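Local coordinates for protein diaminopropionate ammonia-lyase (Escherichia coli, PDB 4D9I) that uses pyridoxal 5'-phosphate to catalyse the alpha,beta-elimination of both L- and D-2,3-diaminopropionate to pyruvate and ammonia, working as a homodimer, at residues B[318-322]-B[388-394]; B[333-338]-B[383-387]. One frame throughout, in Å; residues are numbered along the deposited sequence.

Interaction 1 of 2, residues B[318-322]-B[388-394]; sequences ALGMR and VVWEGKH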
ATOM      1  N   ALA B 318      -9.211  -8.410   3.816  1.00 23.05           N
ATOM      2  CA  ALA B 318      -8.573  -7.812   2.633  1.00 23.12           C
ATOM      3  C   ALA B 318      -8.415  -6.286   2.767  1.00 21.94           C
ATOM      4  O   ALA B 318      -7.342  -5.760   2.521  1.00 21.27           O
ATOM      5  CB  ALA B 318      -9.333  -8.170   1.371  1.00 25.18           C
ATOM      6  N   LEU B 319      -9.488  -5.595   3.154  1.00 21.90           N
ATOM      7  CA  LEU B 319      -9.461  -4.150   3.397  1.00 20.88           C
ATOM      8  C   LEU B 319      -8.388  -3.784   4.443  1.00 19.22           C
ATOM      9  O   LEU B 319      -7.591  -2.891   4.228  1.00 18.48           O
ATOM     10  CB  LEU B 319     -10.839  -3.688   3.863  1.00 21.61           C
ATOM     11  CG  LEU B 319     -11.028  -2.229   4.317  1.00 20.83           C
ATOM     12  CD1 LEU B 319     -10.732  -1.289   3.153  1.00 20.85           C
ATOM     13  CD2 LEU B 319     -12.464  -2.036   4.800  1.00 21.79           C
ATOM     14  N   GLY B 320      -8.362  -4.513   5.551  1.00 18.55           N
ATOM     15  CA  GLY B 320      -7.311  -4.341   6.551  1.00 17.53           C
ATOM     16  C   GLY B 320      -5.889  -4.480   6.011  1.00 17.01           C
ATOM     17  O   GLY B 320      -5.021  -3.689   6.344  1.00 16.17           O
ATOM     18  N   MET B 321      -5.641  -5.525   5.221  1.00 17.89           N
ATOM     19  CA  MET B 321      -4.324  -5.746   4.622  1.00 17.95           C
ATOM     20  C   MET B 321      -3.859  -4.502   3.841  1.00 17.81           C
ATOM     21  O   MET B 321      -2.700  -4.074   3.963  1.00 17.33           O
ATOM     22  CB  MET B 321      -4.370  -6.933   3.661  1.00 19.45           C
ATOM     23  CG  MET B 321      -4.609  -8.284   4.331  1.00 20.18           C
ATOM     24  SD  MET B 321      -4.951  -9.601   3.145  1.00 22.89           S
ATOM     25  CE  MET B 321      -3.365  -9.907   2.379  1.00 23.02           C
ATOM     26  N   ARG B 322      -4.753  -3.956   3.029  1.00 18.22           N
ATOM     27  CA  ARG B 322      -4.429  -2.786   2.199  1.00 18.73           C
ATOM     28  C   ARG B 322      -4.195  -1.521   3.015  1.00 17.35           C
ATOM     29  O   ARG B 322      -3.304  -0.706   2.683  1.00 17.46           O
ATOM     30  CB  ARG B 322      -5.531  -2.532   1.176  1.00 20.03           C
ATOM     31  CG  ARG B 322      -5.647  -3.643   0.133  1.00 22.10           C
ATOM     32  CD  ARG B 322      -6.687  -3.306  -0.915  1.00 23.51           C
ATOM     33  NE  ARG B 322      -7.127  -4.537  -1.540  1.00 26.30           N
ATOM     34  CZ  ARG B 322      -8.311  -5.083  -1.350  1.00 26.81           C
ATOM     35  NH1 ARG B 322      -9.212  -4.488  -0.573  1.00 26.35           N
ATOM     36  NH2 ARG B 322      -8.588  -6.197  -1.967  1.00 28.71           N
ATOM     37  N   VAL B 388      -3.959  -9.299  -3.196  1.00 27.47           N
ATOM     38  CA  VAL B 388      -4.833  -8.382  -2.449  1.00 25.73           C
ATOM     39  C   VAL B 388      -4.401  -6.908  -2.589  1.00 24.67           C
ATOM     40  O   VAL B 388      -5.217  -6.046  -2.953  1.00 24.62           O
ATOM     41  CB  VAL B 388      -4.959  -8.768  -0.953  1.00 24.16           C
ATOM     42  CG1 VAL B 388      -5.774  -7.732  -0.166  1.00 22.43           C
ATOM     43  CG2 VAL B 388      -5.587 -10.152  -0.793  1.00 25.31           C
ATOM     44  N   VAL B 389      -3.142  -6.611  -2.275  1.00 23.92           N
ATOM     45  CA  VAL B 389      -2.720  -5.195  -2.124  1.00 23.00           C
ATOM     46  C   VAL B 389      -2.445  -4.529  -3.471  1.00 24.55           C
ATOM     47  O   VAL B 389      -2.652  -3.311  -3.625  1.00 24.49           O
ATOM     48  CB  VAL B 389      -1.560  -4.989  -1.111  1.00 21.64           C
ATOM     49  CG1 VAL B 389      -1.933  -5.581   0.251  1.00 20.49           C
ATOM     50  CG2 VAL B 389      -0.241  -5.572  -1.601  1.00 22.29           C
ATOM     51  N   TRP B 390      -2.001  -5.327  -4.441  1.00 26.44           N
ATOM     52  CA  TRP B 390      -1.738  -4.824  -5.807  1.00 28.43           C
ATOM     53  C   TRP B 390      -2.849  -5.072  -6.796  1.00 30.65           C
ATOM     54  O   TRP B 390      -3.245  -4.167  -7.535  1.00 31.33           O
ATOM     55  CB  TRP B 390      -0.458  -5.433  -6.366  1.00 29.41           C
ATOM     56  CG  TRP B 390       0.836  -4.985  -5.716  1.00 28.07           C
ATOM     57  CD1 TRP B 390       1.022  -3.997  -4.753  1.00 26.08           C
ATOM     58  CD2 TRP B 390       2.192  -5.486  -6.012  1.00 29.09           C
ATOM     59  NE1 TRP B 390       2.349  -3.873  -4.434  1.00 25.91           N
ATOM     60  CE2 TRP B 390       3.108  -4.722  -5.163  1.00 27.61           C
ATOM     61  CE3 TRP B 390       2.718  -6.454  -6.870  1.00 31.12           C
ATOM     62  CZ2 TRP B 390       4.485  -4.943  -5.179  1.00 28.34           C
ATOM     63  CZ3 TRP B 390       4.106  -6.666  -6.872  1.00 31.69           C
ATOM     64  CH2 TRP B 390       4.962  -5.928  -6.046  1.00 30.43           C
ATOM     65  N   GLU B 391      -3.361  -6.305  -6.848  1.00 31.95           N
ATOM     66  CA  GLU B 391      -4.349  -6.669  -7.880  1.00 34.52           C
ATOM     67  C   GLU B 391      -5.758  -6.248  -7.468  1.00 34.26           C
ATOM     68  O   GLU B 391      -6.672  -6.187  -8.290  1.00 36.22           O
ATOM     69  CB  GLU B 391      -4.291  -8.172  -8.199  1.00 36.57           C
ATOM     70  CG  GLU B 391      -2.951  -8.615  -8.767  1.00 37.73           C
ATOM     71  CD  GLU B 391      -2.878 -10.091  -9.111  1.00 40.09           C
ATOM     72  OE1 GLU B 391      -3.921 -10.724  -9.381  1.00 41.92           O
ATOM     73  OE2 GLU B 391      -1.754 -10.616  -9.157  1.00 40.57           O
ATOM     74  N   GLY B 392      -5.921  -5.946  -6.188  1.00 32.11           N
ATOM     75  CA  GLY B 392      -7.231  -5.607  -5.645  1.00 32.35           C
ATOM     76  C   GLY B 392      -8.167  -6.806  -5.532  1.00 34.20           C
ATOM     77  O   GLY B 392      -9.377  -6.636  -5.459  1.00 34.67           O
ATOM     78  N   LYS B 393      -7.609  -8.017  -5.548  1.00 35.45           N
ATOM     79  CA  LYS B 393      -8.368  -9.223  -5.173  1.00 37.42           C
ATOM     80  C   LYS B 393      -9.151  -9.012  -3.863  1.00 35.99           C
ATOM     81  O   LYS B 393      -8.655  -8.371  -2.919  1.00 33.47           O
ATOM     82  CB  LYS B 393      -7.434 -10.439  -5.035  1.00 38.03           C
ATOM     83  CG  LYS B 393      -8.167 -11.774  -4.955  1.00 40.40           C
ATOM     84  CD  LYS B 393      -7.222 -12.977  -5.009  1.00 41.64           C
ATOM     85  CE  LYS B 393      -6.577 -13.237  -3.645  1.00 39.04           C
ATOM     86  NZ  LYS B 393      -5.600 -14.369  -3.655  1.00 40.10           N
ATOM     87  N   HIS B 394     -10.371  -9.548  -3.813  1.00 38.31           N
ATOM     88  CA  HIS B 394     -11.258  -9.414  -2.640  1.00 38.28           C
ATOM     89  C   HIS B 394     -11.539  -7.956  -2.377  1.00 36.88           C
ATOM     90  O   HIS B 394     -11.467  -7.472  -1.236  1.00 35.06           O
ATOM     91  CB  HIS B 394     -10.704 -10.129  -1.387  1.00 36.31           C
ATOM     92  CG  HIS B 394     -10.468 -11.623  -1.572  1.00 38.89           C
ATOM     93  ND1 HIS B 394     -11.311 -12.420  -2.265  1.00 41.57           N
ATOM     94  CD2 HIS B 394      -9.439 -12.455  -1.105  1.00 38.47           C
ATOM     95  CE1 HIS B 394     -10.841 -13.689  -2.264  1.00 43.02           C
ATOM     96  NE2 HIS B 394      -9.698 -13.711  -1.551  1.00 40.96           N
TER
HETATM   97  O   HOH W   1     -12.283  -5.451   0.715  1.00 32.70           O
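The guanidinium of Arg322 lies beside Val388, whose CG1 sits over one face, 3.7 Å from Arg322 NH2; the carbonyl O of Ala318 lies over that same face, offset toward the rim. Backbone carbonyls line the edge. Arg322 NE gives a nearly straight hydrogen bond (168°) to Val388 O at 2.8 Å, with the oxygen close to the guanidinium plane but the donor well above the plane of the carbonyl. Farther round the edge Arg322 NH2 makes a weak bond to His394 O, and its modelled position is less certain. Water 1 bridges the same rim, donating to His394 O at 2.9 Å and weakly accepting from Arg322 NH1. The other flat group, the His394 ring, has Lys393 CG over the centre of one face, while His394 CB rests 3.7 Å from Ala318 CB.

Val388 does the apolar work. With CG1 anti to the backbone N (chi1 175°), that methyl reaches Ala318 CB at 3.9 Å, and both methyls face Met321. The methionine crosses the valine at about a right angle; its bend at chi3 (73°) brings CE to 3.9 Å from Val388 CB. Val389 CG1 packs more loosely against Met321 CB, at 4.4 Å.

Arg322 NH1 also bonds Trp390 O of the second subunit, and the reverse pair forms too, so the contact borders the dimer interface. In this fold type II enzyme, helix 315-325 supplies an arginine to the carbonyl of Val388, near the end of helix 382-389, and more weakly to that of His394 beyond it; at Gly392, with positive phi, the chain leaves helical geometry.

Interaction 2 of 2, residues B[333-338]-B[383-387]; sequences RIISGE and KHYRE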
ATOM      1  N   ARG B 333       4.073   1.977   7.949  1.00 18.46           N
ATOM      2  CA  ARG B 333       3.501   0.932   7.106  1.00 17.75           C
ATOM      3  C   ARG B 333       3.715  -0.440   7.760  1.00 17.33           C
ATOM      4  O   ARG B 333       4.757  -0.656   8.351  1.00 18.13           O
ATOM      5  CB  ARG B 333       4.228   0.958   5.759  1.00 18.60           C
ATOM      6  CG  ARG B 333       3.902  -0.192   4.818  1.00 18.74           C
ATOM      7  CD  ARG B 333       4.249   0.214   3.394  1.00 20.07           C
ATOM      8  NE  ARG B 333       4.397  -0.947   2.519  1.00 20.75           N
ATOM      9  CZ  ARG B 333       5.582  -1.451   2.183  1.00 22.63           C
ATOM     10  NH1 ARG B 333       6.693  -0.847   2.604  1.00 24.27           N
ATOM     11  NH2 ARG B 333       5.680  -2.488   1.370  1.00 22.95           N
ATOM     12  N   ILE B 334       2.743  -1.347   7.624  1.00 16.40           N
ATOM     13  CA  ILE B 334       2.779  -2.672   8.256  1.00 16.36           C
ATOM     14  C   ILE B 334       2.369  -3.729   7.220  1.00 16.53           C
ATOM     15  O   ILE B 334       1.358  -3.576   6.518  1.00 16.28           O
ATOM     16  CB  ILE B 334       1.833  -2.733   9.496  1.00 15.72           C
ATOM     17  CG1 ILE B 334       2.307  -1.755  10.598  1.00 15.93           C
ATOM     18  CG2 ILE B 334       1.701  -4.158  10.008  1.00 15.50           C
ATOM     19  CD1 ILE B 334       1.313  -1.506  11.727  1.00 15.71           C
ATOM     20  N   ILE B 335       3.171  -4.789   7.103  1.00 17.29           N
ATOM     21  CA  ILE B 335       2.887  -5.885   6.174  1.00 18.02           C
ATOM     22  C   ILE B 335       2.098  -6.902   7.004  1.00 18.03           C
ATOM     23  O   ILE B 335       2.629  -7.476   7.965  1.00 18.43           O
ATOM     24  CB  ILE B 335       4.178  -6.530   5.614  1.00 19.13           C
ATOM     25  CG1 ILE B 335       5.096  -5.483   4.933  1.00 19.77           C
ATOM     26  CG2 ILE B 335       3.841  -7.677   4.675  1.00 19.72           C
ATOM     27  CD1 ILE B 335       4.417  -4.595   3.915  1.00 19.88           C
ATOM     28  N   SER B 336       0.828  -7.083   6.649  1.00 18.06           N
ATOM     29  CA  SER B 336      -0.098  -7.884   7.443  1.00 18.21           C
ATOM     30  C   SER B 336      -0.863  -8.843   6.530  1.00 19.27           C
ATOM     31  O   SER B 336      -1.507  -8.407   5.560  1.00 19.11           O
ATOM     32  CB  SER B 336      -1.091  -6.961   8.166  1.00 17.21           C
ATOM     33  OG  SER B 336      -1.839  -7.657   9.162  1.00 17.43           O
ATOM     34  N   GLY B 337      -0.829 -10.131   6.883  1.00 20.08           N
ATOM     35  CA  GLY B 337      -1.502 -11.175   6.108  1.00 21.95           C
ATOM     36  C   GLY B 337      -3.001 -11.127   6.314  1.00 22.09           C
ATOM     37  O   GLY B 337      -3.491 -10.367   7.136  1.00 20.80           O
ATOM     38  N   GLU B 338      -3.731 -11.972   5.601  1.00 23.91           N
ATOM     39  CA  GLU B 338      -5.193 -11.942   5.681  1.00 24.73           C
ATOM     40  C   GLU B 338      -5.746 -12.036   7.117  1.00 23.95           C
ATOM     41  O   GLU B 338      -6.515 -11.155   7.565  1.00 23.33           O
ATOM     42  CB  GLU B 338      -5.798 -13.023   4.789  1.00 27.14           C
ATOM     43  CG  GLU B 338      -7.272 -12.788   4.530  1.00 29.09           C
ATOM     44  CD  GLU B 338      -7.832 -13.741   3.501  1.00 32.39           C
ATOM     45  OE1 GLU B 338      -7.128 -14.683   3.112  1.00 33.60           O
ATOM     46  OE2 GLU B 338      -8.986 -13.557   3.083  1.00 35.15           O
ATOM     47  N   LYS B 383       2.093 -14.511  -2.660  1.00 35.38           N
ATOM     48  CA  LYS B 383       1.237 -14.547  -3.844  1.00 37.23           C
ATOM     49  C   LYS B 383      -0.099 -13.894  -3.514  1.00 35.37           C
ATOM     50  O   LYS B 383      -0.512 -12.943  -4.164  1.00 34.79           O
ATOM     51  CB  LYS B 383       1.009 -16.002  -4.279  1.00 40.40           C
ATOM     52  CG  LYS B 383       0.541 -16.182  -5.710  1.00 43.37           C
ATOM     53  CD  LYS B 383       0.705 -17.646  -6.112  1.00 46.74           C
ATOM     54  CE  LYS B 383       0.155 -17.925  -7.502  1.00 50.59           C
ATOM     55  NZ  LYS B 383      -1.235 -17.397  -7.644  1.00 50.94           N
ATOM     56  N   HIS B 384      -0.753 -14.409  -2.474  1.00 34.10           N
ATOM     57  CA  HIS B 384      -2.036 -13.884  -1.996  1.00 32.36           C
ATOM     58  C   HIS B 384      -1.925 -12.448  -1.521  1.00 29.52           C
ATOM     59  O   HIS B 384      -2.813 -11.598  -1.782  1.00 28.39           O
ATOM     60  CB  HIS B 384      -2.559 -14.824  -0.899  1.00 32.85           C
ATOM     61  CG  HIS B 384      -3.836 -14.368  -0.254  1.00 32.51           C
ATOM     62  ND1 HIS B 384      -5.031 -14.458  -0.868  1.00 34.26           N
ATOM     63  CD2 HIS B 384      -4.071 -13.789   0.990  1.00 30.98           C
ATOM     64  CE1 HIS B 384      -5.988 -13.964  -0.062  1.00 33.47           C
ATOM     65  NE2 HIS B 384      -5.397 -13.554   1.082  1.00 31.55           N
ATOM     66  N   TYR B 385      -0.854 -12.161  -0.780  1.00 27.67           N
ATOM     67  CA  TYR B 385      -0.660 -10.818  -0.231  1.00 25.27           C
ATOM     68  C   TYR B 385      -0.663  -9.791  -1.376  1.00 25.59           C
ATOM     69  O   TYR B 385      -1.379  -8.791  -1.327  1.00 24.32           O
ATOM     70  CB  TYR B 385       0.652 -10.712   0.557  1.00 24.35           C
ATOM     71  CG  TYR B 385       0.815  -9.323   1.155  1.00 22.78           C
ATOM     72  CD1 TYR B 385       0.114  -8.962   2.301  1.00 21.01           C
ATOM     73  CD2 TYR B 385       1.624  -8.367   0.537  1.00 22.80           C
ATOM     74  CE1 TYR B 385       0.219  -7.683   2.846  1.00 20.10           C
ATOM     75  CE2 TYR B 385       1.746  -7.089   1.070  1.00 21.60           C
ATOM     76  CZ  TYR B 385       1.049  -6.751   2.198  1.00 20.11           C
ATOM     77  OH  TYR B 385       1.183  -5.507   2.714  1.00 19.27           O
ATOM     78  N   ARG B 386       0.121 -10.076  -2.413  1.00 26.95           N
ATOM     79  CA  ARG B 386       0.261  -9.135  -3.526  1.00 27.81           C
ATOM     80  C   ARG B 386      -0.996  -9.098  -4.404  1.00 29.13           C
ATOM     81  O   ARG B 386      -1.373  -8.027  -4.917  1.00 28.90           O
ATOM     82  CB  ARG B 386       1.526  -9.429  -4.342  1.00 29.52           C
ATOM     83  CG  ARG B 386       2.823  -9.140  -3.584  1.00 28.45           C
ATOM     84  CD  ARG B 386       2.839  -7.738  -2.984  1.00 26.62           C
ATOM     85  NE  ARG B 386       3.925  -7.573  -2.017  1.00 25.72           N
ATOM     86  CZ  ARG B 386       4.328  -6.401  -1.528  1.00 24.69           C
ATOM     87  NH1 ARG B 386       3.741  -5.267  -1.917  1.00 24.06           N
ATOM     88  NH2 ARG B 386       5.318  -6.365  -0.636  1.00 24.30           N
ATOM     89  N   GLU B 387      -1.661 -10.245  -4.556  1.00 30.24           N
ATOM     90  CA  GLU B 387      -2.967 -10.263  -5.223  1.00 31.71           C
ATOM     91  C   GLU B 387      -3.976  -9.324  -4.529  1.00 29.75           C
ATOM     92  O   GLU B 387      -4.725  -8.589  -5.196  1.00 30.24           O
ATOM     93  CB  GLU B 387      -3.501 -11.709  -5.352  1.00 33.95           C
ATOM     94  CG  GLU B 387      -2.826 -12.466  -6.473  1.00 36.95           C
ATOM     95  CD  GLU B 387      -2.971 -13.984  -6.392  1.00 39.13           C
ATOM     96  OE1 GLU B 387      -3.540 -14.518  -5.420  1.00 38.82           O
ATOM     97  OE2 GLU B 387      -2.487 -14.646  -7.312  1.00 41.85           O
TER
HETATM   98  O   HOH W   2       7.409  -5.009   1.516  1.00 18.33           O
HETATM   99  O   HOH W   3      -0.212  -5.005   4.970  1.00 16.21           O
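Glu338 reaches His384 along most of its length. Its CB lies 3.8 Å from His384 NE2, CG passes at a similar distance, CD closes in, and OE1 arrives 2.9 Å from the same NE2. CG anti to the backbone N (chi1 -164°) and an extended chain beyond it carry the carboxylate there, its plane turned 30° from that of the ring. On the far side of the imidazole, His384 ND1 probably takes a hydrogen bond from Lys393 NZ. With an alanine in place of Glu338, His384 NE2 would probably lose its neighbouring carboxylate and a gap would open beside the ring.

Tyr385 fills the middle of the contact. Ile335 CG2 stands over one face in a CH-pi contact, 4.2 Å from the centroid of the Tyr385 ring, and Ser336 O comes in at the edge, 3.3 Å from Tyr385 CE1; that buried oxygen has no polar partner in the model. The hydroxyl donates to water 3 (Tyr385 OH to water O 2.7 Å), which in turn donates to Ile334 O and accepts from Ser336 N, tying the tyrosine to the loop backbone. Tyr385 OH also bonds Asn326 ND2 of the second subunit.

Tyr385 CE2 lies 3.7 Å above the Arg386 guanidinium. The arrangement joins the extended connection leading into helix 338-352 to the C-terminal helix 382-389, at the dimer interface of this fold type II enzyme.

The two contacts sit on successive parts of helix 382-389, their centres about 7 Å apart, and both touch the second subunit. Lys393 ties them together: its NZ forms a salt bridge with Glu387 OE1 at 2.7 Å and a probable hydrogen bond to His384 ND1 at 2.8 Å. Met321 is the other joint, with SD 3.5 Å from Glu338 CA and CG against Ser336 O, so this side chain of helix 315-325 packs against both the 333-338 segment and Val388. Interaction 2 is the nearer to the active site: the side chain of Glu338 is about 10 Å from that of Asp120, the inferred proton acceptor for the L-substrate. Interaction 1 lies away from the annotated sites.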